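Local atomic coordinates of toll-like receptor 6, Variable lymphocyte receptor B (Mus musculus, PDB entry 3A79), a protein that probably recognises microbial lipopeptides through its leucine-rich-repeat ectodomain, as a co-receptor with Toll-like receptor 2, here fused to hagfish variable lymphocyte receptor repeats. Residues Ser354-Phe365 with Leu376-Asn387; Met398-Glu406 with Trp426-Asn434. All blocks are in the same frame, centred on the assembly; numbering follows the deposited sequence.

Contact 1: residues Ser354-Phe365 with Leu376-Asn387; sequences SFTFLNFTQNVF and LKRLQTLILQRN. With NAG (2-acetamido-2-deoxy-beta-D-glucopyranose), chain G; NAG (2-acetamido-2-deoxy-beta-D-glucopyranose), chain C; NAG (2-acetamido-2-deoxy-beta-D-glucopyranose), chain H.
Leu358 and Leu379 meet methyl to methyl, CD1 against CD2 at 3.5 Å, their side chains crossing at about a right angle. Beside them Leu382, with CG anti to the backbone N (chi1 167°), brings its CD1 to within 3.6 Å of Leu358 CB, and Leu376 CD2 lies at the edge of the Phe355 ring. Further along, Leu384 CD2 packs 3.6 Å from Phe365 CD2, again nearly perpendicular. The other face of the two strands carries Phe357, Asn359, Thr381 and Ile383. Here Asn359 ND2 is bonded to C1 of an N-acetylglucosamine, whose acetamide methyl C8 rests 3.4 Å from Ile383 CD1, while Thr361 OG1 donates to Asn359 OD1 in the carbonyl plane. At the far end the Arg386 guanidinium lies with one face over Thr361 CG2; its NH1 reaches Gln362 OE1 at 3.0 Å, the amide turned 57° from the guanidinium, and O7 of the next sugar at 3.1 Å. Thr356 O accepts from Gln380 N and Thr381 N, and Leu358 N donates a 2.9 Å hydrogen bond to Thr381 O. Short parallel strands with leucines turned inward, stacked one repeat upon the next, are the hallmark of the leucine-rich-repeat solenoid, here in the Toll-like receptor 6 part.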
loop_
_atom_site.group_PDB
_atom_site.type_symbol
_atom_site.label_atom_id
_atom_site.label_comp_id
_atom_site.label_asym_id
_atom_site.label_seq_id
_atom_site.Cartn_x
_atom_site.Cartn_y
_atom_site.Cartn_z
ATOM N N SER B 354 18.375 -23.024 -2.395
ATOM C CA SER B 354 19.145 -22.969 -3.624
ATOM C C SER B 354 18.461 -22.025 -4.586
ATOM O O SER B 354 18.886 -21.865 -5.730
ATOM C CB SER B 354 19.307 -24.363 -4.236
ATOM O OG SER B 354 18.051 -24.988 -4.411
ATOM N N PHE B 355 17.394 -21.399 -4.106
ATOM C CA PHE B 355 16.755 -20.325 -4.845
ATOM C C PHE B 355 17.834 -19.378 -5.314
ATOM O O PHE B 355 18.638 -18.901 -4.517
ATOM C CB PHE B 355 15.791 -19.548 -3.954
ATOM C CG PHE B 355 14.546 -20.300 -3.599
ATOM C CD1 PHE B 355 14.052 -20.266 -2.306
ATOM C CD2 PHE B 355 13.868 -21.033 -4.556
ATOM C CE1 PHE B 355 12.911 -20.951 -1.971
ATOM C CE2 PHE B 355 12.719 -21.721 -4.231
ATOM C CZ PHE B 355 12.238 -21.678 -2.934
ATOM N N THR B 356 17.863 -19.118 -6.609
ATOM C CA THR B 356 18.736 -18.087 -7.141
ATOM C C THR B 356 17.899 -17.045 -7.866
ATOM O O THR B 356 18.417 -16.026 -8.322
ATOM C CB THR B 356 19.815 -18.666 -8.072
ATOM O OG1 THR B 356 19.207 -19.194 -9.257
ATOM C CG2 THR B 356 20.574 -19.767 -7.354
ATOM N N PHE B 357 16.597 -17.313 -7.947
ATOM C CA PHE B 357 15.656 -16.414 -8.589
ATOM C C PHE B 357 14.323 -16.384 -7.857
ATOM O O PHE B 357 13.694 -17.412 -7.640
ATOM C CB PHE B 357 15.445 -16.826 -10.033
ATOM C CG PHE B 357 14.443 -15.988 -10.756
ATOM C CD1 PHE B 357 14.836 -14.836 -11.416
ATOM C CD2 PHE B 357 13.104 -16.359 -10.789
ATOM C CE1 PHE B 357 13.909 -14.065 -12.089
ATOM C CE2 PHE B 357 12.172 -15.591 -11.461
ATOM C CZ PHE B 357 12.573 -14.439 -12.110
ATOM N N LEU B 358 13.901 -15.188 -7.470
ATOM C CA LEU B 358 12.645 -15.006 -6.759
ATOM C C LEU B 358 11.874 -13.833 -7.354
ATOM O O LEU B 358 12.423 -12.750 -7.531
ATOM C CB LEU B 358 12.909 -14.804 -5.268
ATOM C CG LEU B 358 13.343 -16.085 -4.551
ATOM C CD1 LEU B 358 13.634 -15.801 -3.102
ATOM C CD2 LEU B 358 12.286 -17.179 -4.683
ATOM N N ASN B 359 10.610 -14.072 -7.689
ATOM C CA ASN B 359 9.759 -13.086 -8.343
ATOM C C ASN B 359 8.379 -13.146 -7.716
ATOM O O ASN B 359 7.565 -13.984 -8.079
ATOM C CB ASN B 359 9.695 -13.363 -9.853
ATOM C CG ASN B 359 8.747 -12.423 -10.612
ATOM O OD1 ASN B 359 8.020 -11.630 -10.018
ATOM N ND2 ASN B 359 8.757 -12.534 -11.950
ATOM N N PHE B 360 8.139 -12.268 -6.748
ATOM C CA PHE B 360 6.841 -12.181 -6.089
ATOM C C PHE B 360 6.130 -10.898 -6.481
ATOM O O PHE B 360 5.923 -10.017 -5.649
ATOM C CB PHE B 360 7.003 -12.250 -4.573
ATOM C CG PHE B 360 7.692 -13.499 -4.101
ATOM C CD1 PHE B 360 9.014 -13.467 -3.689
ATOM C CD2 PHE B 360 7.021 -14.712 -4.088
ATOM C CE1 PHE B 360 9.647 -14.617 -3.254
ATOM C CE2 PHE B 360 7.647 -15.867 -3.656
ATOM C CZ PHE B 360 8.963 -15.820 -3.239
ATOM N N THR B 361 5.760 -10.806 -7.757
ATOM C CA THR B 361 5.120 -9.608 -8.295
ATOM C C THR B 361 3.651 -9.501 -7.902
ATOM O O THR B 361 2.921 -10.494 -7.879
ATOM C CB THR B 361 5.212 -9.546 -9.842
ATOM O OG1 THR B 361 6.449 -8.946 -10.237
ATOM C CG2 THR B 361 4.081 -8.715 -10.399
ATOM N N GLN B 362 3.229 -8.283 -7.592
ATOM C CA GLN B 362 1.821 -7.985 -7.389
ATOM C C GLN B 362 1.142 -8.870 -6.347
ATOM O O GLN B 362 0.163 -9.553 -6.628
ATOM C CB GLN B 362 1.067 -8.060 -8.713
ATOM C CG GLN B 362 -0.338 -7.481 -8.646
ATOM C CD GLN B 362 -0.998 -7.431 -10.003
ATOM O OE1 GLN B 362 -0.367 -7.068 -10.993
ATOM N NE2 GLN B 362 -2.270 -7.803 -10.060
ATOM N N ASN B 363 1.663 -8.848 -5.132
ATOM C CA ASN B 363 0.977 -9.477 -4.025
ATOM C C ASN B 363 0.682 -8.400 -3.007
ATOM O O ASN B 363 0.422 -7.261 -3.366
ATOM C CB ASN B 363 1.846 -10.570 -3.409
ATOM C CG ASN B 363 2.236 -11.622 -4.410
ATOM O OD1 ASN B 363 3.418 -11.904 -4.591
ATOM N ND2 ASN B 363 1.244 -12.204 -5.083
ATOM N N VAL B 364 0.743 -8.759 -1.734
ATOM C CA VAL B 364 0.583 -7.792 -0.667
ATOM C C VAL B 364 1.698 -7.989 0.368
ATOM O O VAL B 364 1.446 -7.982 1.574
ATOM C CB VAL B 364 -0.821 -7.891 -0.029
ATOM C CG1 VAL B 364 -1.173 -6.587 0.704
ATOM C CG2 VAL B 364 -1.875 -8.200 -1.107
ATOM N N PHE B 365 2.929 -8.166 -0.121
ATOM C CA PHE B 365 4.112 -8.336 0.736
ATOM C C PHE B 365 4.494 -7.068 1.504
ATOM O O PHE B 365 4.162 -5.960 1.103
ATOM C CB PHE B 365 5.323 -8.779 -0.090
ATOM C CG PHE B 365 5.321 -10.237 -0.453
ATOM C CD1 PHE B 365 4.141 -10.975 -0.435
ATOM C CD2 PHE B 365 6.504 -10.866 -0.849
ATOM C CE1 PHE B 365 4.149 -12.310 -0.778
ATOM C CE2 PHE B 365 6.515 -12.199 -1.203
ATOM C CZ PHE B 365 5.340 -12.923 -1.163
ATOM N N LEU B 376 19.292 -17.272 2.050
ATOM C CA LEU B 376 19.125 -16.996 0.631
ATOM C C LEU B 376 20.450 -16.480 0.065
ATOM O O LEU B 376 20.490 -15.543 -0.734
ATOM C CB LEU B 376 18.003 -15.976 0.411
ATOM C CG LEU B 376 16.572 -16.419 0.752
ATOM C CD1 LEU B 376 15.639 -15.228 0.790
ATOM C CD2 LEU B 376 16.043 -17.483 -0.217
ATOM N N LYS B 377 21.540 -17.106 0.492
ATOM C CA LYS B 377 22.868 -16.667 0.095
ATOM C C LYS B 377 23.201 -17.046 -1.343
ATOM O O LYS B 377 24.241 -16.660 -1.863
ATOM C CB LYS B 377 23.925 -17.222 1.047
ATOM C CG LYS B 377 23.985 -16.548 2.407
ATOM C CD LYS B 377 25.015 -17.241 3.286
ATOM C CE LYS B 377 25.039 -16.688 4.697
ATOM N NZ LYS B 377 25.684 -15.359 4.744
ATOM N N ARG B 378 22.328 -17.807 -1.991
ATOM C CA ARG B 378 22.543 -18.128 -3.399
ATOM C C ARG B 378 21.695 -17.211 -4.277
ATOM O O ARG B 378 22.008 -17.009 -5.454
ATOM C CB ARG B 378 22.281 -19.617 -3.701
ATOM C CG ARG B 378 23.440 -20.540 -3.341
ATOM C CD ARG B 378 23.038 -22.014 -3.437
ATOM N NE ARG B 378 24.167 -22.951 -3.354
ATOM C CZ ARG B 378 24.063 -24.274 -3.497
ATOM N NH1 ARG B 378 22.879 -24.837 -3.730
ATOM N NH2 ARG B 378 25.148 -25.037 -3.410
ATOM N N LEU B 379 20.645 -16.644 -3.682
ATOM C CA LEU B 379 19.706 -15.746 -4.373
ATOM C C LEU B 379 20.363 -14.581 -5.103
ATOM O O LEU B 379 20.996 -13.729 -4.477
ATOM C CB LEU B 379 18.681 -15.185 -3.384
ATOM C CG LEU B 379 17.609 -14.279 -3.973
ATOM C CD1 LEU B 379 16.955 -14.954 -5.148
ATOM C CD2 LEU B 379 16.586 -13.942 -2.912
ATOM N N GLN B 380 20.179 -14.535 -6.420
ATOM C CA GLN B 380 20.839 -13.541 -7.261
ATOM C C GLN B 380 19.901 -12.419 -7.662
ATOM O O GLN B 380 20.283 -11.251 -7.689
ATOM C CB GLN B 380 21.359 -14.188 -8.535
ATOM C CG GLN B 380 22.319 -15.309 -8.310
ATOM C CD GLN B 380 23.127 -15.606 -9.545
ATOM O OE1 GLN B 380 22.913 -14.997 -10.600
ATOM N NE2 GLN B 380 24.072 -16.539 -9.424
ATOM N N THR B 381 18.675 -12.786 -8.003
ATOM C CA THR B 381 17.704 -11.814 -8.454
ATOM C C THR B 381 16.431 -11.971 -7.650
ATOM O O THR B 381 15.823 -13.031 -7.631
ATOM C CB THR B 381 17.402 -11.994 -9.945
ATOM O OG1 THR B 381 18.626 -11.928 -10.691
ATOM C CG2 THR B 381 16.437 -10.914 -10.424
ATOM N N LEU B 382 16.040 -10.911 -6.966
ATOM C CA LEU B 382 14.807 -10.920 -6.202
ATOM C C LEU B 382 13.898 -9.810 -6.724
ATOM O O LEU B 382 14.349 -8.698 -6.971
ATOM C CB LEU B 382 15.104 -10.739 -4.712
ATOM C CG LEU B 382 13.916 -10.409 -3.810
ATOM C CD1 LEU B 382 13.119 -11.657 -3.489
ATOM C CD2 LEU B 382 14.424 -9.754 -2.546
ATOM N N ILE B 383 12.620 -10.126 -6.902
ATOM C CA ILE B 383 11.666 -9.187 -7.477
ATOM C C ILE B 383 10.437 -9.045 -6.586
ATOM O O ILE B 383 9.698 -10.003 -6.368
ATOM C CB ILE B 383 11.236 -9.626 -8.892
ATOM C CG1 ILE B 383 12.468 -9.863 -9.765
ATOM C CG2 ILE B 383 10.336 -8.589 -9.523
ATOM C CD1 ILE B 383 12.145 -10.104 -11.199
ATOM N N LEU B 384 10.228 -7.838 -6.078
ATOM C CA LEU B 384 9.125 -7.556 -5.172
ATOM C C LEU B 384 8.205 -6.446 -5.720
ATOM O O LEU B 384 7.443 -5.814 -4.983
ATOM C CB LEU B 384 9.690 -7.221 -3.788
ATOM C CG LEU B 384 10.338 -8.463 -3.152
ATOM C CD1 LEU B 384 11.379 -8.109 -2.122
ATOM C CD2 LEU B 384 9.284 -9.380 -2.527
ATOM N N GLN B 385 8.273 -6.233 -7.030
ATOM C CA GLN B 385 7.470 -5.218 -7.699
ATOM C C GLN B 385 5.962 -5.346 -7.480
ATOM O O GLN B 385 5.385 -6.415 -7.625
ATOM C CB GLN B 385 7.768 -5.227 -9.194
ATOM C CG GLN B 385 6.628 -4.727 -10.041
ATOM C CD GLN B 385 7.069 -4.415 -11.455
ATOM O OE1 GLN B 385 6.272 -3.966 -12.287
ATOM N NE2 GLN B 385 8.354 -4.642 -11.734
ATOM N N ARG B 386 5.332 -4.233 -7.146
ATOM C CA ARG B 386 3.879 -4.162 -6.969
ATOM C C ARG B 386 3.393 -4.788 -5.666
ATOM O O ARG B 386 2.450 -5.575 -5.656
ATOM C CB ARG B 386 3.130 -4.729 -8.182
ATOM C CG ARG B 386 2.461 -3.672 -9.059
ATOM C CD ARG B 386 2.077 -4.230 -10.412
ATOM N NE ARG B 386 3.266 -4.633 -11.159
ATOM C CZ ARG B 386 3.296 -5.629 -12.042
ATOM N NH1 ARG B 386 2.196 -6.332 -12.286
ATOM N NH2 ARG B 386 4.426 -5.933 -12.676
ATOM N N ASN B 387 4.040 -4.412 -4.567
ATOM C CA ASN B 387 3.628 -4.843 -3.236
ATOM C C ASN B 387 3.465 -3.668 -2.263
ATOM O O ASN B 387 3.293 -2.524 -2.690
ATOM C CB ASN B 387 4.606 -5.888 -2.699
ATOM C CG ASN B 387 4.536 -7.197 -3.471
ATOM O OD1 ASN B 387 5.327 -7.439 -4.389
ATOM N ND2 ASN B 387 3.574 -8.036 -3.115
HETATM C C1 NAG G . 7.795 -11.695 -12.633
HETATM C C2 NAG G . 8.281 -11.589 -14.080
HETATM C C3 NAG G . 7.256 -10.984 -15.044
HETATM C C4 NAG G . 5.823 -11.465 -14.804
HETATM C C5 NAG G . 5.511 -11.524 -13.309
HETATM C C6 NAG G . 4.181 -12.218 -13.075
HETATM C C7 NAG G . 10.673 -11.288 -14.494
HETATM C C8 NAG G . 11.800 -10.299 -14.622
HETATM N N2 NAG G . 9.487 -10.783 -14.136
HETATM O O3 NAG G . 7.641 -11.239 -16.384
HETATM O O4 NAG G . 4.940 -10.593 -15.505
HETATM O O5 NAG G . 6.498 -12.244 -12.602
HETATM O O6 NAG G . 4.167 -13.414 -13.822
HETATM O O7 NAG G . 10.866 -12.490 -14.708
HETATM C C1 NAG C . 3.961 -11.300 -16.301
HETATM C C2 NAG C . 2.622 -10.545 -16.281
HETATM C C3 NAG C . 1.665 -11.047 -17.350
HETATM C C4 NAG C . 2.355 -11.000 -18.708
HETATM C C5 NAG C . 3.597 -11.885 -18.642
HETATM C C6 NAG C . 4.400 -11.834 -19.933
HETATM C C7 NAG C . 1.887 -9.491 -14.225
HETATM C C8 NAG C . 1.015 -9.599 -12.997
HETATM N N2 NAG C . 1.956 -10.577 -14.993
HETATM O O3 NAG C . 0.447 -10.327 -17.306
HETATM O O4 NAG C . 1.459 -11.429 -19.718
HETATM O O5 NAG C . 4.471 -11.485 -17.607
HETATM O O6 NAG C . 5.001 -10.562 -20.059
HETATM O O7 NAG C . 2.514 -8.451 -14.487
HETATM C C1 NAG H . 25.107 -11.459 8.372
HETATM C C2 NAG H . 26.170 -12.471 8.806
HETATM C C3 NAG H . 27.035 -11.963 9.961
HETATM C C4 NAG H . 27.611 -10.588 9.596
HETATM C C5 NAG H . 26.476 -9.628 9.205
HETATM C C6 NAG H . 26.981 -8.253 8.754
HETATM C C7 NAG H . 25.588 -14.713 8.265
HETATM C C8 NAG H . 26.869 -14.812 7.481
HETATM N N2 NAG H . 25.518 -13.717 9.143
HETATM O O3 NAG H . 28.041 -12.901 10.323
HETATM O O4 NAG H . 28.394 -10.114 10.684
HETATM O O5 NAG H . 25.662 -10.165 8.170
HETATM O O6 NAG H . 27.196 -8.207 7.358
HETATM O O7 NAG H . 24.670 -15.511 8.084
#

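Contact 2: residues Met398-Glu406 with Trp426-Asn434; sequences MTKNMSSLE and WAESILVLN. With NAG (2-acetamido-2-deoxy-beta-D-glucopyranose), chain H; NAG (2-acetamido-2-deoxy-beta-D-glucopyranose), chain I.
Thr399 holds OG1 between its backbone N and carbonyl carbon (chi1 68°), which sets the hydroxyl against Ala427 N, a hydrogen bond of 3.1 Å bent to 139° at the hydrogen. Ser429 places its OG in the same way, and this hydroxyl gives a 2.9 Å bond to Leu405 O, lying in the carbonyl plane on a lone pair. Thr399 OG1 also sits 3.3 Å from Trp426 CE3, approaching the indole obliquely, while the Thr399 CG2 methyl stands near CZ3 and the Ala427 methyl closes against the Thr399 backbone. Because the hydroxyl also bonds to Ala396 O, it links Ala396, in helix 394-397, to the 426-434 segment. A valine in place of Thr399 would probably keep the packing on Trp426 but leave Ala427 N and Ala396 O without their shared hydroxyl partner. Between the polar grips, Ile430 pushes its CD1 against Leu405, 3.6 Å from CD2 and equally close to CB. Outside this apolar patch, the Glu406 and Leu431 side chains run alongside each other, pointing the same way. Glu406 O takes two backbone donors, each at 2.8 Å: Leu431 N on a lone pair, and Val432 N in an almost straight bond of 178°. Both segments turn just before these bonds, in type I beta turns at Met402-Leu405 and Ala427-Ile430. Here loops leading into successive strands of the Toll-like receptor 6 leucine-rich-repeat solenoid pack together. The contact thus lies between helix 394-397 and the start of strands 407-409 and 432-434, with Leu405 also packed on Leu382 of strand 381-383 and Trp426 on Leu408.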
loop_
_atom_site.group_PDB
_atom_site.type_symbol
_atom_site.label_atom_id
_atom_site.label_comp_id
_atom_site.label_asym_id
_atom_site.label_seq_id
_atom_site.Cartn_x
_atom_site.Cartn_y
_atom_site.Cartn_z
ATOM N N MET B 398 17.159 -6.028 4.715
ATOM C CA MET B 398 16.717 -7.314 4.195
ATOM C C MET B 398 17.815 -8.053 3.440
ATOM O O MET B 398 17.955 -9.267 3.556
ATOM C CB MET B 398 15.532 -7.109 3.263
ATOM C CG MET B 398 15.145 -8.348 2.475
ATOM S SD MET B 398 13.646 -8.052 1.533
ATOM C CE MET B 398 14.325 -7.451 -0.010
ATOM N N THR B 399 18.593 -7.313 2.661
ATOM C CA THR B 399 19.611 -7.912 1.808
ATOM C C THR B 399 20.939 -8.126 2.533
ATOM O O THR B 399 21.904 -8.607 1.943
ATOM C CB THR B 399 19.849 -7.053 0.545
ATOM O OG1 THR B 399 20.459 -5.806 0.909
ATOM C CG2 THR B 399 18.528 -6.776 -0.158
ATOM N N LYS B 400 20.979 -7.767 3.813
ATOM C CA LYS B 400 22.208 -7.833 4.599
ATOM C C LYS B 400 23.017 -9.110 4.347
ATOM O O LYS B 400 24.226 -9.058 4.125
ATOM C CB LYS B 400 21.899 -7.676 6.094
ATOM C CG LYS B 400 23.132 -7.674 6.990
ATOM C CD LYS B 400 22.817 -7.220 8.416
ATOM C CE LYS B 400 22.154 -8.314 9.246
ATOM N NZ LYS B 400 22.410 -8.125 10.710
ATOM N N ASN B 401 22.348 -10.256 4.376
ATOM C CA ASN B 401 23.037 -11.527 4.192
ATOM C C ASN B 401 22.579 -12.308 2.947
ATOM O O ASN B 401 22.323 -13.509 2.983
ATOM C CB ASN B 401 22.977 -12.343 5.485
ATOM C CG ASN B 401 24.150 -12.046 6.400
ATOM O OD1 ASN B 401 25.307 -12.139 5.980
ATOM N ND2 ASN B 401 23.867 -11.678 7.650
ATOM N N MET B 402 22.494 -11.583 1.839
ATOM C CA MET B 402 22.041 -12.122 0.571
ATOM C C MET B 402 23.219 -12.120 -0.367
ATOM O O MET B 402 23.155 -11.598 -1.471
ATOM C CB MET B 402 20.912 -11.267 0.002
ATOM C CG MET B 402 19.643 -11.325 0.824
ATOM S SD MET B 402 18.203 -10.898 -0.155
ATOM C CE MET B 402 16.864 -11.468 0.897
ATOM N N SER B 403 24.294 -12.732 0.104
ATOM C CA SER B 403 25.609 -12.694 -0.526
ATOM C C SER B 403 25.707 -12.811 -2.057
ATOM O O SER B 403 26.793 -12.638 -2.610
ATOM C CB SER B 403 26.481 -13.755 0.132
ATOM O OG SER B 403 26.100 -13.906 1.489
ATOM N N SER B 404 24.607 -13.091 -2.749
ATOM C CA SER B 404 24.672 -13.234 -4.203
ATOM C C SER B 404 23.769 -12.259 -4.944
ATOM O O SER B 404 23.732 -12.258 -6.176
ATOM C CB SER B 404 24.332 -14.663 -4.630
ATOM O OG SER B 404 25.283 -15.589 -4.153
ATOM N N LEU B 405 23.039 -11.435 -4.197
ATOM C CA LEU B 405 22.085 -10.503 -4.793
ATOM C C LEU B 405 22.777 -9.538 -5.734
ATOM O O LEU B 405 23.728 -8.864 -5.346
ATOM C CB LEU B 405 21.352 -9.711 -3.715
ATOM C CG LEU B 405 20.009 -9.183 -4.201
ATOM C CD1 LEU B 405 19.144 -10.353 -4.613
ATOM C CD2 LEU B 405 19.296 -8.332 -3.154
ATOM N N GLU B 406 22.299 -9.481 -6.972
ATOM C CA GLU B 406 22.788 -8.515 -7.947
ATOM C C GLU B 406 21.651 -7.626 -8.419
ATOM O O GLU B 406 21.849 -6.450 -8.695
ATOM C CB GLU B 406 23.419 -9.211 -9.152
ATOM C CG GLU B 406 24.657 -10.029 -8.833
ATOM C CD GLU B 406 25.477 -10.332 -10.070
ATOM O OE1 GLU B 406 26.550 -10.959 -9.936
ATOM O OE2 GLU B 406 25.048 -9.931 -11.177
ATOM N N TRP B 426 23.219 -2.174 3.200
ATOM C CA TRP B 426 22.977 -2.794 1.894
ATOM C C TRP B 426 23.904 -3.965 1.618
ATOM O O TRP B 426 25.007 -4.045 2.156
ATOM C CB TRP B 426 23.102 -1.774 0.753
ATOM C CG TRP B 426 21.844 -0.999 0.464
ATOM C CD1 TRP B 426 21.655 0.333 0.639
ATOM C CD2 TRP B 426 20.605 -1.515 -0.049
ATOM N NE1 TRP B 426 20.385 0.686 0.273
ATOM C CE2 TRP B 426 19.717 -0.430 -0.155
ATOM C CE3 TRP B 426 20.161 -2.787 -0.426
ATOM C CZ2 TRP B 426 18.409 -0.574 -0.626
ATOM C CZ3 TRP B 426 18.860 -2.929 -0.891
ATOM C CH2 TRP B 426 18.002 -1.830 -0.987
ATOM N N ALA B 427 23.445 -4.877 0.770
ATOM C CA ALA B 427 24.297 -5.947 0.292
ATOM C C ALA B 427 25.326 -5.335 -0.640
ATOM O O ALA B 427 24.987 -4.695 -1.628
ATOM C CB ALA B 427 23.480 -7.002 -0.428
ATOM N N GLU B 428 26.592 -5.540 -0.313
ATOM C CA GLU B 428 27.690 -4.902 -1.018
ATOM C C GLU B 428 27.736 -5.317 -2.486
ATOM O O GLU B 428 28.553 -4.827 -3.257
ATOM C CB GLU B 428 29.009 -5.252 -0.319
ATOM C CG GLU B 428 28.975 -5.083 1.213
ATOM C CD GLU B 428 28.040 -6.072 1.923
ATOM O OE1 GLU B 428 27.313 -5.654 2.853
ATOM O OE2 GLU B 428 28.028 -7.266 1.549
ATOM N N SER B 429 26.834 -6.206 -2.873
ATOM C CA SER B 429 26.926 -6.863 -4.169
ATOM C C SER B 429 25.880 -6.421 -5.194
ATOM O O SER B 429 25.954 -6.817 -6.361
ATOM C CB SER B 429 26.869 -8.386 -3.982
ATOM O OG SER B 429 25.718 -8.780 -3.243
ATOM N N ILE B 430 24.906 -5.619 -4.770
ATOM C CA ILE B 430 23.841 -5.182 -5.678
ATOM C C ILE B 430 24.397 -4.376 -6.852
ATOM O O ILE B 430 25.213 -3.472 -6.662
ATOM C CB ILE B 430 22.785 -4.313 -4.966
ATOM C CG1 ILE B 430 22.522 -4.805 -3.539
ATOM C CG2 ILE B 430 21.510 -4.268 -5.786
ATOM C CD1 ILE B 430 22.168 -6.263 -3.447
ATOM N N LEU B 431 23.960 -4.701 -8.064
ATOM C CA LEU B 431 24.414 -3.973 -9.248
ATOM C C LEU B 431 23.249 -3.258 -9.906
ATOM O O LEU B 431 23.400 -2.163 -10.439
ATOM C CB LEU B 431 25.082 -4.903 -10.268
ATOM C CG LEU B 431 26.204 -5.848 -9.821
ATOM C CD1 LEU B 431 26.785 -6.571 -11.026
ATOM C CD2 LEU B 431 27.291 -5.104 -9.054
ATOM N N VAL B 432 22.082 -3.885 -9.872
ATOM C CA VAL B 432 20.886 -3.284 -10.439
ATOM C C VAL B 432 19.807 -3.139 -9.375
ATOM O O VAL B 432 19.416 -4.100 -8.726
ATOM C CB VAL B 432 20.348 -4.118 -11.601
ATOM C CG1 VAL B 432 19.229 -3.367 -12.309
ATOM C CG2 VAL B 432 21.489 -4.472 -12.555
ATOM N N LEU B 433 19.329 -1.923 -9.196
ATOM C CA LEU B 433 18.398 -1.641 -8.121
ATOM C C LEU B 433 17.261 -0.756 -8.621
ATOM O O LEU B 433 17.412 0.467 -8.719
ATOM C CB LEU B 433 19.138 -0.960 -6.965
ATOM C CG LEU B 433 18.308 -0.582 -5.741
ATOM C CD1 LEU B 433 17.595 -1.812 -5.246
ATOM C CD2 LEU B 433 19.177 0.021 -4.646
ATOM N N ASN B 434 16.129 -1.375 -8.956
ATOM C CA ASN B 434 14.959 -0.611 -9.363
ATOM C C ASN B 434 14.183 -0.116 -8.144
ATOM O O ASN B 434 13.600 -0.912 -7.400
ATOM C CB ASN B 434 14.057 -1.396 -10.323
ATOM C CG ASN B 434 13.093 -0.488 -11.074
ATOM O OD1 ASN B 434 12.214 0.131 -10.475
ATOM N ND2 ASN B 434 13.291 -0.359 -12.384
HETATM C C1 NAG H . 25.107 -11.459 8.372
HETATM C C2 NAG H . 26.170 -12.471 8.806
HETATM C C3 NAG H . 27.035 -11.963 9.961
HETATM C C4 NAG H . 27.611 -10.588 9.596
HETATM C C5 NAG H . 26.476 -9.628 9.205
HETATM C C6 NAG H . 26.981 -8.253 8.754
HETATM C C7 NAG H . 25.588 -14.713 8.265
HETATM C C8 NAG H . 26.869 -14.812 7.481
HETATM N N2 NAG H . 25.518 -13.717 9.143
HETATM O O3 NAG H . 28.041 -12.901 10.323
HETATM O O4 NAG H . 28.394 -10.114 10.684
HETATM O O5 NAG H . 25.662 -10.165 8.170
HETATM O O6 NAG H . 27.196 -8.207 7.358
HETATM O O7 NAG H . 24.670 -15.511 8.084
HETATM C C1 NAG I . 12.490 -1.259 -13.182
HETATM C C2 NAG I . 12.974 -1.158 -14.630
HETATM C C3 NAG I . 12.051 -0.445 -15.616
HETATM C C4 NAG I . 10.562 -0.505 -15.280
HETATM C C5 NAG I . 10.225 -0.479 -13.790
HETATM C C6 NAG I . 8.799 -1.017 -13.621
HETATM C C7 NAG I . 15.248 -0.807 -15.432
HETATM C C8 NAG I . 16.035 0.323 -16.040
HETATM N N2 NAG I . 14.252 -0.464 -14.624
HETATM O O3 NAG I . 12.264 -1.028 -16.891
HETATM O O4 NAG I . 9.945 0.618 -15.890
HETATM O O5 NAG I . 11.087 -1.247 -12.963
HETATM O O6 NAG I . 8.242 -0.697 -12.361
HETATM O O7 NAG I . 15.516 -1.982 -15.680
#

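In the fold
Following the chain from the N terminus, contact 1 comes first: 354-365 runs along strand 357-359, ten residues intervene, and 376-387 returns beside it on strand 381-383. Contact 2 opens only after contact 1 has closed, its loop of 19 residues passing through strand 407-409, so the two are in series and neither nests nor crosses. Their centres are about 12 Å apart, and they touch directly through probable hydrogen bonds from Ser404 OG to Lys377 O and from Glu406 N to Gln380 O. Together they join successive turns of the receptor's solenoid, from strand 357-359 through 381-383 and 407-409 to 432-434, and both touch the sugar on Asn401.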